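Local coordinates for protein EIAV protease (Equine infectious anemia virus, PDB 1FMB) that probably cleaves the viral polyprotein as a dimeric aspartic protease, and is held here with a peptide-like inhibitor in its active site, at residues Asn21-Thr35 and Leu81-Leu95. The protein carries 1 engineered substitution. Numbering follows the deposited sequence.
Sequences NVLLDTGADTSVLTT and LVADIPVTILGRDIL. With HYB ([2-(2-methyl-propane-2-sulfonylmethyl)-3-naphthalen-1-yl-propionyl-valinyl]-phenylalaninol), chain B.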
loop_
_atom_site.group_PDB
_atom_site.type_symbol
_atom_site.label_atom_id
_atom_site.label_comp_id
_atom_site.label_asym_id
_atom_site.label_seq_id
_atom_site.Cartn_x
_atom_site.Cartn_y
_atom_site.Cartn_z
ATOM N N ASN A 21 -9.898 13.435 -1.071
ATOM C CA ASN A 21 -10.095 12.011 -1.365
ATOM C C ASN A 21 -8.705 11.389 -1.098
ATOM O O ASN A 21 -7.733 11.960 -1.601
ATOM C CB ASN A 21 -10.412 11.672 -2.813
ATOM C CG ASN A 21 -11.173 10.357 -2.991
ATOM O OD1 ASN A 21 -12.325 10.114 -2.568
ATOM N ND2 ASN A 21 -10.482 9.452 -3.696
ATOM N N VAL A 22 -8.695 10.380 -0.254
ATOM C CA VAL A 22 -7.430 9.758 0.164
ATOM C C VAL A 22 -7.403 8.254 -0.049
ATOM O O VAL A 22 -8.491 7.697 -0.019
ATOM C CB VAL A 22 -7.140 10.008 1.656
ATOM C CG1 VAL A 22 -7.153 11.521 1.915
ATOM C CG2 VAL A 22 -8.076 9.436 2.671
ATOM N N LEU A 23 -6.248 7.632 -0.233
ATOM C CA LEU A 23 -6.161 6.203 -0.470
ATOM C C LEU A 23 -5.931 5.577 0.896
ATOM O O LEU A 23 -5.047 6.094 1.624
ATOM C CB LEU A 23 -4.974 5.940 -1.402
ATOM C CG LEU A 23 -4.608 4.456 -1.578
ATOM C CD1 LEU A 23 -5.722 3.701 -2.273
ATOM C CD2 LEU A 23 -3.341 4.302 -2.418
ATOM N N LEU A 24 -6.610 4.516 1.300
ATOM C CA LEU A 24 -6.417 3.821 2.583
ATOM C C LEU A 24 -5.415 2.685 2.260
ATOM O O LEU A 24 -5.710 1.731 1.520
ATOM C CB LEU A 24 -7.736 3.184 3.030
ATOM C CG LEU A 24 -8.836 4.294 3.066
ATOM C CD1 LEU A 24 -10.174 3.672 3.463
ATOM C CD2 LEU A 24 -8.380 5.328 4.039
ATOM N N ASP A 25 -4.221 2.873 2.758
ATOM C CA ASP A 25 -3.102 2.015 2.366
ATOM C C ASP A 25 -2.381 1.242 3.454
ATOM O O ASP A 25 -1.557 1.767 4.215
ATOM C CB ASP A 25 -2.120 2.962 1.628
ATOM C CG ASP A 25 -0.941 2.281 0.927
ATOM O OD1 ASP A 25 -0.896 1.027 0.986
ATOM O OD2 ASP A 25 -0.109 3.080 0.479
ATOM N N THR A 26 -2.722 -0.056 3.489
ATOM C CA THR A 26 -2.055 -0.913 4.521
ATOM C C THR A 26 -0.566 -1.131 4.226
ATOM O O THR A 26 0.096 -1.619 5.166
ATOM C CB THR A 26 -2.711 -2.291 4.673
ATOM O OG1 THR A 26 -2.680 -2.960 3.393
ATOM C CG2 THR A 26 -4.197 -2.125 4.992
ATOM N N GLY A 27 -0.062 -0.902 3.027
ATOM C CA GLY A 27 1.349 -1.044 2.727
ATOM C C GLY A 27 2.133 0.220 2.988
ATOM O O GLY A 27 3.301 0.262 2.637
ATOM N N ALA A 28 1.613 1.290 3.592
ATOM C CA ALA A 28 2.323 2.531 3.857
ATOM C C ALA A 28 2.505 2.615 5.363
ATOM O O ALA A 28 1.517 2.463 6.114
ATOM C CB ALA A 28 1.538 3.741 3.301
ATOM N N ASP A 29 3.779 2.703 5.809
ATOM C CA ASP A 29 3.989 2.799 7.258
ATOM C C ASP A 29 3.503 4.100 7.873
ATOM O O ASP A 29 3.125 4.123 9.042
ATOM C CB ASP A 29 5.463 2.747 7.646
ATOM C CG ASP A 29 6.125 1.415 7.343
ATOM O OD1 ASP A 29 5.474 0.370 7.104
ATOM O OD2 ASP A 29 7.386 1.423 7.455
ATOM N N THR A 30 3.472 5.095 6.990
ATOM C CA THR A 30 3.114 6.416 7.460
ATOM C C THR A 30 2.314 7.111 6.386
ATOM O O THR A 30 2.147 6.679 5.244
ATOM C CB THR A 30 4.484 7.108 7.779
ATOM O OG1 THR A 30 4.157 8.330 8.451
ATOM C CG2 THR A 30 5.245 7.406 6.503
ATOM N N SER A 31 1.642 8.162 6.790
ATOM C CA SER A 31 0.707 8.895 5.885
ATOM C C SER A 31 1.415 10.059 5.174
ATOM O O SER A 31 2.220 10.742 5.799
ATOM C CB SER A 31 -0.356 9.401 6.803
ATOM O OG SER A 31 -1.150 8.346 7.347
ATOM N N VAL A 32 1.040 10.313 3.932
ATOM C CA VAL A 32 1.678 11.350 3.132
ATOM C C VAL A 32 0.662 12.162 2.340
ATOM O O VAL A 32 -0.214 11.683 1.640
ATOM C CB VAL A 32 2.577 10.631 2.084
ATOM C CG1 VAL A 32 3.448 11.684 1.346
ATOM C CG2 VAL A 32 3.547 9.691 2.818
ATOM N N LEU A 33 0.793 13.459 2.473
ATOM C CA LEU A 33 -0.075 14.389 1.705
ATOM C C LEU A 33 0.771 14.767 0.475
ATOM O O LEU A 33 1.992 15.063 0.559
ATOM C CB LEU A 33 -0.139 15.515 2.711
ATOM C CG LEU A 33 -1.052 16.709 2.651
ATOM C CD1 LEU A 33 -2.496 16.198 2.526
ATOM C CD2 LEU A 33 -0.798 17.531 3.911
ATOM N N THR A 34 0.050 14.819 -0.647
ATOM C CA THR A 34 0.745 15.277 -1.874
ATOM C C THR A 34 0.969 16.780 -1.709
ATOM O O THR A 34 0.283 17.523 -0.997
ATOM C CB THR A 34 -0.029 15.016 -3.162
ATOM O OG1 THR A 34 -1.234 15.846 -3.241
ATOM C CG2 THR A 34 -0.546 13.615 -3.373
ATOM N N THR A 35 2.013 17.338 -2.315
ATOM C CA THR A 35 2.255 18.779 -2.224
ATOM C C THR A 35 1.090 19.630 -2.790
ATOM O O THR A 35 0.879 20.722 -2.216
ATOM C CB THR A 35 3.488 19.057 -3.107
ATOM O OG1 THR A 35 4.572 18.237 -2.632
ATOM C CG2 THR A 35 3.828 20.543 -3.057
ATOM N N LEU A 81 3.494 13.587 6.518
ATOM C CA LEU A 81 4.598 13.996 5.643
ATOM C C LEU A 81 4.011 14.631 4.393
ATOM O O LEU A 81 2.802 14.447 4.060
ATOM C CB LEU A 81 5.387 12.754 5.185
ATOM C CG LEU A 81 5.946 11.934 6.362
ATOM C CD1 LEU A 81 6.744 10.747 5.844
ATOM C CD2 LEU A 81 6.815 12.834 7.231
ATOM N N VAL A 82 4.750 15.458 3.668
ATOM C CA VAL A 82 4.314 16.094 2.406
ATOM C C VAL A 82 5.336 15.712 1.313
ATOM O O VAL A 82 6.564 15.803 1.528
ATOM C CB VAL A 82 4.209 17.617 2.536
ATOM C CG1 VAL A 82 3.719 18.146 1.207
ATOM C CG2 VAL A 82 3.302 17.994 3.712
ATOM N N ALA A 83 4.914 15.215 0.159
ATOM C CA ALA A 83 5.881 14.825 -0.890
ATOM C C ALA A 83 5.290 14.886 -2.265
ATOM O O ALA A 83 4.045 14.890 -2.422
ATOM C CB ALA A 83 6.420 13.408 -0.559
ATOM N N ASP A 84 6.152 15.037 -3.340
ATOM C CA ASP A 84 5.506 15.103 -4.653
ATOM C C ASP A 84 5.138 13.709 -5.156
ATOM O O ASP A 84 5.849 13.168 -6.018
ATOM C CB ASP A 84 6.505 15.653 -5.686
ATOM C CG ASP A 84 6.618 17.158 -5.515
ATOM O OD1 ASP A 84 5.601 17.814 -5.235
ATOM O OD2 ASP A 84 7.734 17.698 -5.686
ATOM N N ILE A 85 4.090 13.120 -4.624
ATOM C CA ILE A 85 3.611 11.807 -5.008
ATOM C C ILE A 85 2.243 11.998 -5.661
ATOM O O ILE A 85 1.663 13.057 -5.518
ATOM C CB ILE A 85 3.624 10.801 -3.855
ATOM C CG1 ILE A 85 2.741 11.214 -2.670
ATOM C CG2 ILE A 85 5.073 10.701 -3.371
ATOM C CD1 ILE A 85 2.382 10.031 -1.760
ATOM N N PRO A 86 1.729 10.999 -6.382
ATOM C CA PRO A 86 0.501 11.151 -7.138
ATOM C C PRO A 86 -0.764 11.157 -6.321
ATOM O O PRO A 86 -1.772 11.572 -6.877
ATOM C CB PRO A 86 0.486 9.841 -7.980
ATOM C CG PRO A 86 1.925 9.484 -8.002
ATOM C CD PRO A 86 2.446 9.752 -6.623
ATOM N N VAL A 87 -0.716 10.653 -5.066
ATOM C CA VAL A 87 -2.035 10.634 -4.372
ATOM C C VAL A 87 -1.833 10.809 -2.880
ATOM O O VAL A 87 -0.699 10.555 -2.441
ATOM C CB VAL A 87 -2.647 9.247 -4.692
ATOM C CG1 VAL A 87 -1.757 8.107 -4.198
ATOM C CG2 VAL A 87 -4.037 9.024 -4.128
ATOM N N THR A 88 -2.830 11.248 -2.124
ATOM C CA THR A 88 -2.589 11.417 -0.678
ATOM C C THR A 88 -3.010 10.070 -0.067
ATOM O O THR A 88 -4.002 9.472 -0.476
ATOM C CB THR A 88 -3.540 12.500 -0.155
ATOM O OG1 THR A 88 -2.925 13.751 -0.526
ATOM C CG2 THR A 88 -3.657 12.407 1.369
ATOM N N ILE A 89 -2.112 9.653 0.812
ATOM C CA ILE A 89 -2.213 8.340 1.478
ATOM C C ILE A 89 -2.317 8.388 2.973
ATOM O O ILE A 89 -1.583 9.047 3.708
ATOM C CB ILE A 89 -0.864 7.630 1.095
ATOM C CG1 ILE A 89 -0.769 7.436 -0.419
ATOM C CG2 ILE A 89 -0.607 6.323 1.869
ATOM C CD1 ILE A 89 0.504 6.786 -0.873
ATOM N N LEU A 90 -3.317 7.666 3.480
ATOM C CA LEU A 90 -3.477 7.456 4.894
ATOM C C LEU A 90 -2.841 6.040 5.085
ATOM O O LEU A 90 -3.335 5.010 4.583
ATOM C CB LEU A 90 -4.969 7.391 5.264
ATOM C CG LEU A 90 -5.481 8.627 5.988
ATOM C CD1 LEU A 90 -4.880 9.928 5.518
ATOM C CD2 LEU A 90 -7.002 8.640 6.029
ATOM N N GLY A 91 -1.716 6.014 5.804
ATOM C CA GLY A 91 -1.037 4.745 6.059
ATOM C C GLY A 91 -1.455 4.220 7.447
ATOM O O GLY A 91 -2.319 4.770 8.127
ATOM N N ARG A 92 -0.660 3.277 7.935
ATOM C CA ARG A 92 -0.946 2.543 9.174
ATOM C C ARG A 92 -1.013 3.399 10.420
ATOM O O ARG A 92 -1.791 3.063 11.327
ATOM C CB ARG A 92 0.041 1.354 9.318
ATOM C CG ARG A 92 -0.173 0.265 8.215
ATOM C CD ARG A 92 0.677 -0.982 8.651
ATOM N NE ARG A 92 2.104 -0.725 8.699
ATOM C CZ ARG A 92 2.865 -0.431 9.746
ATOM N NH1 ARG A 92 2.370 -0.397 11.014
ATOM N NH2 ARG A 92 4.179 -0.194 9.656
ATOM N N ASP A 93 -0.207 4.448 10.488
ATOM C CA ASP A 93 -0.243 5.304 11.664
ATOM C C ASP A 93 -1.618 5.900 11.828
ATOM O O ASP A 93 -2.183 5.750 12.906
ATOM C CB ASP A 93 0.849 6.384 11.612
ATOM C CG ASP A 93 0.748 7.276 10.378
ATOM O OD1 ASP A 93 0.171 6.949 9.342
ATOM O OD2 ASP A 93 1.253 8.415 10.402
ATOM N N ILE A 94 -2.243 6.441 10.782
ATOM C CA ILE A 94 -3.571 7.028 10.892
ATOM C C ILE A 94 -4.670 5.997 10.816
ATOM O O ILE A 94 -5.735 6.098 11.461
ATOM C CB ILE A 94 -3.706 8.160 9.831
ATOM C CG1 ILE A 94 -2.839 9.318 10.294
ATOM C CG2 ILE A 94 -5.162 8.641 9.876
ATOM C CD1 ILE A 94 -2.835 10.566 9.440
ATOM N N LEU A 95 -4.500 4.921 10.038
ATOM C CA LEU A 95 -5.482 3.855 9.995
ATOM C C LEU A 95 -5.707 3.234 11.384
ATOM O O LEU A 95 -6.825 2.867 11.718
ATOM C CB LEU A 95 -5.008 2.783 9.008
ATOM C CG LEU A 95 -5.137 3.163 7.536
ATOM C CD1 LEU A 95 -4.686 2.021 6.636
ATOM C CD2 LEU A 95 -6.517 3.654 7.111
HETATM S S1 HYB B . 9.273 4.492 4.579
HETATM O O2 HYB B . 10.530 4.356 3.898
HETATM O O3 HYB B . 8.305 5.396 4.048
HETATM C C4 HYB B . 12.036 -1.003 2.455
HETATM C C5 HYB B . 11.833 0.313 2.172
HETATM C C6 HYB B . 10.550 0.931 2.452
HETATM C C7 HYB B . 9.552 0.205 2.998
HETATM C C8 HYB B . 9.737 -1.250 3.311
HETATM C C9 HYB B . 10.993 -1.804 3.033
HETATM C C10 HYB B . 11.244 -3.187 3.330
HETATM C C11 HYB B . 10.245 -3.956 3.868
HETATM C C12 HYB B . 8.967 -3.395 4.142
HETATM C C13 HYB B . 8.727 -2.046 3.864
HETATM O O14 HYB B . 2.939 -0.595 -0.044
HETATM C C15 HYB B . 3.138 0.102 -1.328
HETATM N N16 HYB B . 4.737 1.494 -0.139
HETATM C C17 HYB B . 4.614 0.587 -1.293
HETATM C C18 HYB B . 5.600 -0.587 -1.080
HETATM C C19 HYB B . 7.084 -0.378 -1.301
HETATM C C20 HYB B . 7.983 -0.089 -0.268
HETATM C C21 HYB B . 9.362 0.045 -0.475
HETATM C C22 HYB B . 9.865 -0.109 -1.772
HETATM C C23 HYB B . 8.996 -0.422 -2.814
HETATM C C24 HYB B . 7.622 -0.552 -2.587
HETATM N N25 HYB B . 6.537 3.127 1.705
HETATM C C26 HYB B . 5.223 3.537 1.145
HETATM C C27 HYB B . 5.180 2.800 -0.248
HETATM O O28 HYB B . 5.435 3.311 -1.326
HETATM C C29 HYB B . 5.035 5.070 1.025
HETATM C C30 HYB B . 3.834 5.418 0.131
HETATM C C31 HYB B . 4.888 5.613 2.466
HETATM C C32 HYB B . 6.728 2.724 2.991
HETATM O O33 HYB B . 5.808 2.631 3.814
HETATM C C34 HYB B . 8.167 2.292 3.342
HETATM C C35 HYB B . 8.145 0.742 3.312
HETATM C C36 HYB B . 8.637 2.831 4.732
HETATM C C37 HYB B . 8.286 5.298 7.077
HETATM C C38 HYB B . 9.605 5.056 6.300
HETATM C C39 HYB B . 10.300 6.431 6.152
HETATM C C40 HYB B . 10.533 4.046 7.021
HETATM O O HOH W 1 -5.619 11.570 -3.159
HETATM O O HOH W 2 2.634 -1.552 6.120
HETATM O O HOH W 3 3.154 10.689 8.632
#
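Ser31 OG is gripped twice: it accepts from Gly91 N at 2.9 Å and donates to Asp93 OD1 at 2.8 Å, on the syn side of that carboxylate. With OG beside its own backbone N (chi1 -68°), this small hydroxyl reaches the start of helix 92-97. Gly91, the N-cap, suits its place because a CB would run into the carbonyl oxygens of Thr30 and Ala28. Arg92 bends at chi3 to bring NH2 into a salt bridge with Asp29 OD1 (2.9 Å), near the guanidinium plane but above the carboxylate. Asp29 OD2 forms another with Arg8 of the second subunit, which probably favours the charged carboxylate. Asp29 N gives a hydrogen bond to inhibitor O33 at 2.8 Å. Branched Ile89 sends CG2 against Ala28 CB (3.6 Å) and CD1 toward inhibitor atom C30, an apolar wall beside Asp25, whose OD2 is hydrogen-bonded to O14 of the other HYB group. Leu23 and Leu24 pair in parallel with Ile89 and Leu90; Val32 and Ile89 form an antiparallel hydrogen-bonded pair. Parallel strand 32-34 also joins strand 81-83. Strand 89-90 thus runs between the two arms of Asn21-Thr35, joined by the Asp-Thr-Gly turn: the psi-loop of aspartic proteases, retroviral ones included.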